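Local coordinates for protein A52 (Vaccinia virus, PDB 2VVW) that is a Bcl-2-like protein that targets host TRAF6 and IRAK2, suppressing NF-kappa-B signalling and innate immunity while activating p38, at residues E20-L25 with R127-F132; M30-L35 with E47-D52; D82-Q87 with I103-C108. All coordinates share one frame; numbering follows the deposited sequence.

Three contacts tie together the all-helical Bcl-2-like fold, their centres 12 to 14 Å apart. Interaction 1 joins the ends of a long chain loop, and interactions 2 and 3 lie in series inside it. Interactions 1 and 2 share helix 21-35 and meet where Ile24 CG2 packs 3.8 Å from Ile48 CD1. Interactions 1 and 3 are apolar neighbours: Ile129 CD1 approaches Ile103 CG1 to 3.7 Å, and Ile84 CG2 touches Phe132 CD1 at 3.9 Å. Helix 96-115 also links interactions 2 and 3, with Phe51 CD2 3.6 Å from Ile103 CG2. Interaction 2 adds a salt bridge next to these apolar contacts.

Interaction 1: residues E20-L25 with R127-F132; sequences EMFTIL and RAIKLF
The start of helix 21-35, carrying Phe22, and the end of helix 123-132, carrying Ile129, run roughly antiparallel at 149°, the axes of these short segments 11.6 Å apart, and the closest CA pair, Phe22 and Ile129, is separated by 8.8 Å. Side chains therefore have to bridge a fairly wide gap, and Phe22 does most of this work. With CG anti to the backbone N (chi1 -166°), its ring reaches across to both Ile129 and Lys130. The CG2 methyl of Ile129 meets the ring at its edge, near the ring plane, 3.9 Å from Phe22 CE1, and the two side chains lie side by side, pointing opposite ways. Lys130 instead runs nearly perpendicular to the Phe22 side chain. Its extended chain brings methylenes, rather than the ammonium nitrogen, nearest to the ring: CE lies 3.6 Å from Phe22 CZ, while CG is 3.9 Å from Phe22 CE1. A lysine at the surface thereby lends its aliphatic part to the apolar seam. One turn further along, Leu25 adds a looser touch, its CD1 4.3 Å from Ile129 CG2. That one methyl of Ile129 consequently serves both residues of the 20-25 segment that line this gap. No hydrogen bond passes between the segments, and each helix keeps its own backbone bonds. Glu20 occupies the N-cap position. In the wider bundle, Ile129 also packs on Met102 of helix 96-115, whereas Met21 and Leu25 lean on helix 135-153 through Leu138. Ala128 and Leu131 face helix 76-90, so helix 123-132 is flanked by helices 21-35, 76-90 and 96-115 of the same chain.

Interaction 2: residues M30-L35 with E47-D52; sequences MYRGLL and EIKKFD
Asp52 OD2 is gripped by two nitrogens of Arg32: NH2 at 2.9 Å and NH1 at 3.0 Å, an end-on salt bridge in which both donors converge on a single oxygen. The oxygen lies in the guanidinium plane, at the edge of the group. NH1 lies along the syn lone pair of OD2, and NH2 is also on the syn side but out of the carboxylate plane. The two flat groups are turned 62° from each other, and the N-H to oxygen angles, 141° at NH1 and 149° at NH2, are both bent, as expected when the two nitrogens converge on one oxygen. Arg32 gets there with CG anti to its own N and a chain extended as far as NE. Lys49 lies beside it through carbon, its CG 4.0 Å from Arg32 NH1. The ammonium of Lys49 stays well apart, NZ being 6.5 Å from Arg32 NH1. Further partners hold the guanidinium: Asp111 bridges to NH2 and the Tyr28 hydroxyl is bonded to NH1, while Ala107 packs against both Arg32 and Asp52. One buried arginine thus faces two aspartates, which would be expected to offset its positive charge and favour their ionised forms, and this polar cluster joins helix 21-35 to helix 51-59 and helix 96-115.

Interaction 3: residues D82-Q87 with I103-C108; sequences DYIKVQ and IGLCAC
Ile84 on helix 76-90 and Cys106 on helix 96-115 have the nearest CA atoms of the two segments, 9.6 Å apart, and the helices here run neither parallel nor antiparallel. The side chain that spans the gap is that of Leu105, whose bond from CA to CB points at segment 82-87. Its CG is anti to the backbone N (chi1 176°), which brings one branch, CD2, up against both Tyr83 and Ile84. The methyl at CD2 sits 3.6 Å from Ile84 CD1 and 3.7 Å from Tyr83 CE2, so a single carbon carries both contacts. Against the tyrosine it arrives at the ring edge, in the ring plane, beside CE2 and, a little further off, CD2. Against the isoleucine the two side chains overlap from opposing directions, with terminal methyl against terminal methyl. Ile84 starts out beside the gap rather than into it, and only its CD1 end reaches Leu105. All three residues are buried and the contact is wholly apolar, with no hydrogen bond across it. In the Bcl-2-like fold a largely hydrophobic central helix is wrapped by amphipathic ones; helix 96-115 fits that role, being touched by helices 21-35, 51-59, 62-68, 76-90 and 123-132. Helix 76-90, with helix 62-68, covers the side of it that bears Leu105. On one face of the Tyr83 ring lies Gln87 OE1, one turn along the same helix, 2.9 Å above the plane and offset toward the rim. Leu65 of helix 62-68 packs on both Tyr83 and Leu105, and Phe59 of helix 51-59 on Tyr83 as well. Ile84 meets Ala128 of helix 123-132, while Cys106 packs on Phe29 and Ala107 on Tyr28, both of helix 21-35.

Interaction 1: residues E20-L25 with R127-F132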
loop_
_atom_site.group_PDB
_atom_site.type_symbol
_atom_site.label_atom_id
_atom_site.label_comp_id
_atom_site.label_asym_id
_atom_site.label_seq_id
_atom_site.Cartn_x
_atom_site.Cartn_y
_atom_site.Cartn_z
ATOM N N GLU A 20 -7.326 -8.910 -10.945
ATOM C CA GLU A 20 -8.558 -8.804 -10.139
ATOM C C GLU A 20 -8.950 -7.358 -9.899
ATOM O O GLU A 20 -8.142 -6.563 -9.438
ATOM C CB GLU A 20 -8.387 -9.510 -8.800
ATOM C CG GLU A 20 -8.202 -11.016 -8.921
ATOM C CD GLU A 20 -7.574 -11.628 -7.687
ATOM O OE1 GLU A 20 -6.849 -10.905 -6.960
ATOM O OE2 GLU A 20 -7.791 -12.835 -7.446
ATOM N N MET A 21 -10.209 -7.034 -10.186
ATOM C CA MET A 21 -10.696 -5.656 -10.051
ATOM C C MET A 21 -10.503 -5.086 -8.624
ATOM O O MET A 21 -10.046 -3.966 -8.462
ATOM C CB MET A 21 -12.164 -5.564 -10.519
ATOM C CG MET A 21 -12.597 -4.174 -10.938
ATOM S SD MET A 21 -11.645 -3.581 -12.354
ATOM C CE MET A 21 -11.088 -1.981 -11.742
ATOM N N PHE A 22 -10.774 -5.870 -7.587
ATOM C CA PHE A 22 -10.612 -5.330 -6.231
ATOM C C PHE A 22 -9.144 -5.023 -5.877
ATOM O O PHE A 22 -8.849 -3.992 -5.270
ATOM C CB PHE A 22 -11.231 -6.232 -5.162
ATOM C CG PHE A 22 -11.360 -5.536 -3.825
ATOM C CD1 PHE A 22 -12.368 -4.604 -3.607
ATOM C CD2 PHE A 22 -10.433 -5.766 -2.809
ATOM C CE1 PHE A 22 -12.471 -3.943 -2.385
ATOM C CE2 PHE A 22 -10.532 -5.099 -1.581
ATOM C CZ PHE A 22 -11.537 -4.189 -1.378
ATOM N N THR A 23 -8.223 -5.888 -6.294
ATOM C CA THR A 23 -6.792 -5.627 -6.090
ATOM C C THR A 23 -6.341 -4.367 -6.808
ATOM O O THR A 23 -5.553 -3.591 -6.275
ATOM C CB THR A 23 -5.941 -6.776 -6.564
ATOM O OG1 THR A 23 -6.394 -7.975 -5.940
ATOM C CG2 THR A 23 -4.462 -6.538 -6.206
ATOM N N ILE A 24 -6.833 -4.178 -8.030
ATOM C CA ILE A 24 -6.526 -2.990 -8.801
ATOM C C ILE A 24 -6.964 -1.743 -8.051
ATOM O O ILE A 24 -6.204 -0.756 -7.942
ATOM C CB ILE A 24 -7.188 -3.041 -10.215
ATOM C CG1 ILE A 24 -6.476 -4.084 -11.108
ATOM C CG2 ILE A 24 -7.140 -1.704 -10.872
ATOM C CD1 ILE A 24 -7.245 -4.430 -12.391
ATOM N N LEU A 25 -8.188 -1.772 -7.527
ATOM C CA LEU A 25 -8.703 -0.640 -6.780
ATOM C C LEU A 25 -7.966 -0.429 -5.450
ATOM O O LEU A 25 -7.717 0.706 -5.063
ATOM C CB LEU A 25 -10.222 -0.753 -6.568
ATOM C CG LEU A 25 -11.112 -0.706 -7.823
ATOM C CD1 LEU A 25 -12.545 -1.018 -7.466
ATOM C CD2 LEU A 25 -11.016 0.634 -8.489
ATOM N N ARG A 127 -13.268 0.148 2.439
ATOM C CA ARG A 127 -14.480 -0.207 3.196
ATOM C C ARG A 127 -15.704 0.278 2.421
ATOM O O ARG A 127 -16.679 -0.425 2.299
ATOM C CB ARG A 127 -14.452 0.401 4.610
ATOM C CG ARG A 127 -15.519 -0.149 5.552
ATOM C CD ARG A 127 -15.491 0.491 6.945
ATOM N NE ARG A 127 -14.185 0.450 7.605
ATOM C CZ ARG A 127 -13.976 0.800 8.879
ATOM N NH1 ARG A 127 -14.982 1.207 9.646
ATOM N NH2 ARG A 127 -12.753 0.740 9.399
ATOM N N ALA A 128 -15.629 1.488 1.889
ATOM C CA ALA A 128 -16.741 2.060 1.123
ATOM C C ALA A 128 -17.073 1.216 -0.115
ATOM O O ALA A 128 -18.243 0.928 -0.371
ATOM C CB ALA A 128 -16.397 3.506 0.704
ATOM N N ILE A 129 -16.036 0.831 -0.872
ATOM C CA ILE A 129 -16.187 0.006 -2.095
ATOM C C ILE A 129 -16.869 -1.301 -1.779
ATOM O O ILE A 129 -17.786 -1.714 -2.483
ATOM C CB ILE A 129 -14.805 -0.302 -2.788
ATOM C CG1 ILE A 129 -14.185 0.966 -3.376
ATOM C CG2 ILE A 129 -14.943 -1.369 -3.877
ATOM C CD1 ILE A 129 -15.000 1.669 -4.398
ATOM N N LYS A 130 -16.445 -1.942 -0.695
ATOM C CA LYS A 130 -17.066 -3.203 -0.271
ATOM C C LYS A 130 -18.548 -3.049 0.110
ATOM O O LYS A 130 -19.336 -3.972 -0.100
ATOM C CB LYS A 130 -16.288 -3.813 0.896
ATOM C CG LYS A 130 -14.956 -4.474 0.516
ATOM C CD LYS A 130 -14.076 -4.672 1.766
ATOM C CE LYS A 130 -12.954 -5.703 1.558
ATOM N NZ LYS A 130 -11.875 -5.630 2.628
ATOM N N LEU A 131 -18.933 -1.896 0.668
ATOM C CA LEU A 131 -20.347 -1.631 1.019
ATOM C C LEU A 131 -21.206 -1.390 -0.216
ATOM O O LEU A 131 -22.393 -1.716 -0.238
ATOM C CB LEU A 131 -20.493 -0.380 1.910
ATOM C CG LEU A 131 -20.228 -0.447 3.410
ATOM C CD1 LEU A 131 -20.278 0.972 3.970
ATOM C CD2 LEU A 131 -21.237 -1.359 4.112
ATOM N N PHE A 132 -20.605 -0.783 -1.228
ATOM C CA PHE A 132 -21.350 -0.202 -2.340
ATOM C C PHE A 132 -21.306 -1.036 -3.629
ATOM O O PHE A 132 -22.301 -1.091 -4.367
ATOM C CB PHE A 132 -20.791 1.200 -2.588
ATOM C CG PHE A 132 -21.702 2.107 -3.375
ATOM C CD1 PHE A 132 -22.603 2.938 -2.731
ATOM C CD2 PHE A 132 -21.633 2.158 -4.764
ATOM C CE1 PHE A 132 -23.436 3.791 -3.465
ATOM C CE2 PHE A 132 -22.453 3.009 -5.496
ATOM C CZ PHE A 132 -23.361 3.824 -4.849
#

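Interaction 2: residues M30-L35 with E47-D52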
loop_
_atom_site.group_PDB
_atom_site.type_symbol
_atom_site.label_atom_id
_atom_site.label_comp_id
_atom_site.label_asym_id
_atom_site.label_seq_id
_atom_site.Cartn_x
_atom_site.Cartn_y
_atom_site.Cartn_z
ATOM N N MET A 30 -4.348 3.094 -2.643
ATOM C CA MET A 30 -3.093 3.144 -1.895
ATOM C C MET A 30 -2.162 4.153 -2.537
ATOM O O MET A 30 -1.673 5.045 -1.873
ATOM C CB MET A 30 -2.436 1.767 -1.886
ATOM C CG MET A 30 -1.059 1.694 -1.292
ATOM S SD MET A 30 -0.346 0.064 -1.570
ATOM C CE MET A 30 0.107 0.152 -3.327
ATOM N N TYR A 31 -1.947 4.021 -3.840
ATOM C CA TYR A 31 -0.962 4.875 -4.509
ATOM C C TYR A 31 -1.420 6.340 -4.618
ATOM O O TYR A 31 -0.616 7.273 -4.416
ATOM C CB TYR A 31 -0.611 4.316 -5.887
ATOM C CG TYR A 31 0.372 3.161 -5.881
ATOM C CD1 TYR A 31 1.666 3.325 -5.386
ATOM C CD2 TYR A 31 0.022 1.902 -6.403
ATOM C CE1 TYR A 31 2.587 2.280 -5.371
ATOM C CE2 TYR A 31 0.963 0.837 -6.411
ATOM C CZ TYR A 31 2.225 1.033 -5.883
ATOM O OH TYR A 31 3.157 0.024 -5.900
ATOM N N ARG A 32 -2.689 6.550 -4.963
ATOM C CA ARG A 32 -3.229 7.896 -5.040
ATOM C C ARG A 32 -3.312 8.521 -3.641
ATOM O O ARG A 32 -2.929 9.680 -3.434
ATOM C CB ARG A 32 -4.594 7.901 -5.718
ATOM C CG ARG A 32 -5.175 9.299 -5.876
ATOM C CD ARG A 32 -6.299 9.339 -6.902
ATOM N NE ARG A 32 -6.956 10.646 -6.901
ATOM C CZ ARG A 32 -7.736 11.102 -7.874
ATOM N NH1 ARG A 32 -7.960 10.379 -8.952
ATOM N NH2 ARG A 32 -8.278 12.309 -7.770
ATOM N N GLY A 33 -3.777 7.749 -2.676
ATOM C CA GLY A 33 -3.854 8.218 -1.291
ATOM C C GLY A 33 -2.531 8.531 -0.597
ATOM O O GLY A 33 -2.504 9.365 0.319
ATOM N N LEU A 34 -1.438 7.871 -1.012
ATOM C CA LEU A 34 -0.139 8.055 -0.369
ATOM C C LEU A 34 0.818 8.902 -1.196
ATOM O O LEU A 34 1.525 9.729 -0.625
ATOM C CB LEU A 34 0.511 6.705 0.008
ATOM C CG LEU A 34 -0.266 5.812 0.993
ATOM C CD1 LEU A 34 0.553 4.513 1.354
ATOM C CD2 LEU A 34 -0.731 6.529 2.262
ATOM N N LEU A 35 0.829 8.721 -2.520
ATOM C CA LEU A 35 1.745 9.474 -3.398
ATOM C C LEU A 35 1.097 10.656 -4.111
ATOM O O LEU A 35 1.779 11.594 -4.479
ATOM C CB LEU A 35 2.349 8.566 -4.469
ATOM C CG LEU A 35 3.094 7.323 -4.007
ATOM C CD1 LEU A 35 3.594 6.582 -5.200
ATOM C CD2 LEU A 35 4.206 7.699 -3.055
ATOM N N GLU A 47 -7.234 5.510 -16.781
ATOM C CA GLU A 47 -8.667 5.330 -17.064
ATOM C C GLU A 47 -9.515 5.464 -15.804
ATOM O O GLU A 47 -10.585 6.099 -15.827
ATOM C CB GLU A 47 -8.953 3.972 -17.718
ATOM C CG GLU A 47 -8.495 3.876 -19.150
ATOM C CD GLU A 47 -9.119 4.942 -20.046
ATOM O OE1 GLU A 47 -10.346 5.149 -19.957
ATOM O OE2 GLU A 47 -8.382 5.567 -20.838
ATOM N N ILE A 48 -9.044 4.871 -14.713
ATOM C CA ILE A 48 -9.771 4.929 -13.458
ATOM C C ILE A 48 -9.858 6.386 -12.991
ATOM O O ILE A 48 -10.887 6.814 -12.473
ATOM C CB ILE A 48 -9.161 4.026 -12.381
ATOM C CG1 ILE A 48 -9.245 2.552 -12.814
ATOM C CG2 ILE A 48 -9.911 4.209 -11.049
ATOM C CD1 ILE A 48 -8.487 1.634 -11.948
ATOM N N LYS A 49 -8.792 7.149 -13.222
ATOM C CA LYS A 49 -8.749 8.569 -12.876
ATOM C C LYS A 49 -9.849 9.380 -13.579
ATOM O O LYS A 49 -10.355 10.366 -13.037
ATOM C CB LYS A 49 -7.361 9.126 -13.192
ATOM C CG LYS A 49 -7.189 10.588 -12.823
ATOM C CD LYS A 49 -5.728 10.991 -12.571
ATOM C CE LYS A 49 -4.919 11.136 -13.834
ATOM N NZ LYS A 49 -3.822 12.153 -13.663
ATOM N N LYS A 50 -10.243 8.950 -14.774
ATOM C CA LYS A 50 -11.337 9.596 -15.478
ATOM C C LYS A 50 -12.673 9.483 -14.726
ATOM O O LYS A 50 -13.578 10.267 -14.986
ATOM C CB LYS A 50 -11.451 9.063 -16.913
ATOM C CG LYS A 50 -10.236 9.354 -17.760
ATOM C CD LYS A 50 -10.421 8.858 -19.177
ATOM C CE LYS A 50 -9.141 9.021 -19.986
ATOM N NZ LYS A 50 -9.303 8.497 -21.367
ATOM N N PHE A 51 -12.801 8.523 -13.804
ATOM C CA PHE A 51 -14.006 8.379 -12.985
ATOM C C PHE A 51 -14.300 9.594 -12.101
ATOM O O PHE A 51 -15.410 9.719 -11.582
ATOM C CB PHE A 51 -13.944 7.144 -12.069
ATOM C CG PHE A 51 -13.906 5.808 -12.789
ATOM C CD1 PHE A 51 -13.949 5.703 -14.171
ATOM C CD2 PHE A 51 -13.836 4.641 -12.042
ATOM C CE1 PHE A 51 -13.922 4.462 -14.791
ATOM C CE2 PHE A 51 -13.823 3.387 -12.655
ATOM C CZ PHE A 51 -13.869 3.301 -14.033
ATOM N N ASP A 52 -13.315 10.475 -11.922
ATOM C CA ASP A 52 -13.490 11.690 -11.127
ATOM C C ASP A 52 -14.559 12.607 -11.715
ATOM O O ASP A 52 -15.287 13.245 -10.978
ATOM C CB ASP A 52 -12.169 12.464 -11.006
ATOM C CG ASP A 52 -11.101 11.715 -10.199
ATOM O OD1 ASP A 52 -11.322 10.575 -9.721
ATOM O OD2 ASP A 52 -10.018 12.298 -10.059
#

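Interaction 3: residues D82-Q87 with I103-C108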
loop_
_atom_site.group_PDB
_atom_site.type_symbol
_atom_site.label_atom_id
_atom_site.label_comp_id
_atom_site.label_asym_id
_atom_site.label_seq_id
_atom_site.Cartn_x
_atom_site.Cartn_y
_atom_site.Cartn_z
ATOM N N ASP A 82 -20.895 7.073 6.397
ATOM C CA ASP A 82 -22.320 7.360 6.600
ATOM C C ASP A 82 -22.918 7.863 5.279
ATOM O O ASP A 82 -23.980 7.412 4.855
ATOM C CB ASP A 82 -22.513 8.355 7.757
ATOM C CG ASP A 82 -23.966 8.754 7.970
ATOM O OD1 ASP A 82 -24.434 9.626 7.223
ATOM O OD2 ASP A 82 -24.634 8.220 8.890
ATOM N N TYR A 83 -22.189 8.766 4.620
ATOM C CA TYR A 83 -22.596 9.341 3.327
ATOM C C TYR A 83 -22.763 8.325 2.196
ATOM O O TYR A 83 -23.721 8.390 1.410
ATOM C CB TYR A 83 -21.583 10.429 2.927
ATOM C CG TYR A 83 -21.827 11.039 1.572
ATOM C CD1 TYR A 83 -22.764 12.055 1.405
ATOM C CD2 TYR A 83 -21.102 10.616 0.449
ATOM C CE1 TYR A 83 -23.006 12.616 0.142
ATOM C CE2 TYR A 83 -21.340 11.173 -0.813
ATOM C CZ TYR A 83 -22.287 12.172 -0.956
ATOM O OH TYR A 83 -22.525 12.735 -2.199
ATOM N N ILE A 84 -21.825 7.389 2.115
ATOM C CA ILE A 84 -21.890 6.281 1.178
ATOM C C ILE A 84 -23.160 5.454 1.418
ATOM O O ILE A 84 -23.844 5.067 0.474
ATOM C CB ILE A 84 -20.624 5.372 1.296
ATOM C CG1 ILE A 84 -19.369 6.112 0.819
ATOM C CG2 ILE A 84 -20.816 4.050 0.549
ATOM C CD1 ILE A 84 -19.506 6.831 -0.522
ATOM N N LYS A 85 -23.474 5.186 2.672
ATOM C CA LYS A 85 -24.729 4.498 3.018
ATOM C C LYS A 85 -25.983 5.289 2.610
ATOM O O LYS A 85 -26.957 4.717 2.111
ATOM C CB LYS A 85 -24.757 4.141 4.514
ATOM C CG LYS A 85 -23.793 2.981 4.886
ATOM C CD LYS A 85 -23.550 2.871 6.389
ATOM C CE LYS A 85 -22.798 1.577 6.764
ATOM N NZ LYS A 85 -22.587 1.455 8.251
ATOM N N VAL A 86 -25.952 6.602 2.817
ATOM C CA VAL A 86 -27.001 7.485 2.325
ATOM C C VAL A 86 -27.220 7.309 0.812
ATOM O O VAL A 86 -28.348 7.063 0.367
ATOM C CB VAL A 86 -26.696 8.975 2.661
ATOM C CG1 VAL A 86 -27.667 9.933 1.931
ATOM C CG2 VAL A 86 -26.763 9.195 4.177
ATOM N N GLN A 87 -26.150 7.437 0.029
ATOM C CA GLN A 87 -26.266 7.366 -1.437
ATOM C C GLN A 87 -26.837 6.038 -1.864
ATOM O O GLN A 87 -27.738 5.977 -2.706
ATOM C CB GLN A 87 -24.919 7.574 -2.136
ATOM C CG GLN A 87 -24.203 8.849 -1.838
ATOM C CD GLN A 87 -25.092 10.051 -1.807
ATOM O OE1 GLN A 87 -25.138 10.770 -0.808
ATOM N NE2 GLN A 87 -25.802 10.290 -2.892
ATOM N N ILE A 103 -16.452 5.272 -7.238
ATOM C CA ILE A 103 -15.007 5.063 -7.225
ATOM C C ILE A 103 -14.320 6.418 -7.389
ATOM O O ILE A 103 -13.380 6.741 -6.664
ATOM C CB ILE A 103 -14.553 4.078 -8.322
ATOM C CG1 ILE A 103 -14.900 2.638 -7.936
ATOM C CG2 ILE A 103 -13.058 4.166 -8.568
ATOM C CD1 ILE A 103 -14.849 1.654 -9.138
ATOM N N GLY A 104 -14.820 7.229 -8.303
ATOM C CA GLY A 104 -14.279 8.576 -8.480
ATOM C C GLY A 104 -14.419 9.455 -7.248
ATOM O O GLY A 104 -13.570 10.301 -6.995
ATOM N N LEU A 105 -15.503 9.256 -6.498
ATOM C CA LEU A 105 -15.770 10.002 -5.272
ATOM C C LEU A 105 -14.742 9.634 -4.206
ATOM O O LEU A 105 -14.171 10.504 -3.568
ATOM C CB LEU A 105 -17.182 9.690 -4.770
ATOM C CG LEU A 105 -17.625 10.296 -3.432
ATOM C CD1 LEU A 105 -17.947 11.771 -3.595
ATOM C CD2 LEU A 105 -18.819 9.517 -2.872
ATOM N N CYS A 106 -14.523 8.338 -4.017
ATOM C CA CYS A 106 -13.485 7.838 -3.108
ATOM C C CYS A 106 -12.141 8.477 -3.420
ATOM O O CYS A 106 -11.423 8.915 -2.520
ATOM C CB CYS A 106 -13.376 6.317 -3.235
ATOM S SG CYS A 106 -14.779 5.505 -2.505
ATOM N N ALA A 107 -11.818 8.514 -4.707
ATOM C CA ALA A 107 -10.564 9.086 -5.205
ATOM C C ALA A 107 -10.407 10.553 -4.855
ATOM O O ALA A 107 -9.313 11.011 -4.451
ATOM C CB ALA A 107 -10.490 8.924 -6.697
ATOM N N CYS A 108 -11.468 11.315 -5.079
ATOM C CA CYS A 108 -11.443 12.744 -4.769
ATOM C C CYS A 108 -11.359 12.966 -3.252
ATOM O O CYS A 108 -10.730 13.898 -2.803
ATOM C CB CYS A 108 -12.664 13.448 -5.368
ATOM S SG CYS A 108 -12.635 13.518 -7.195
#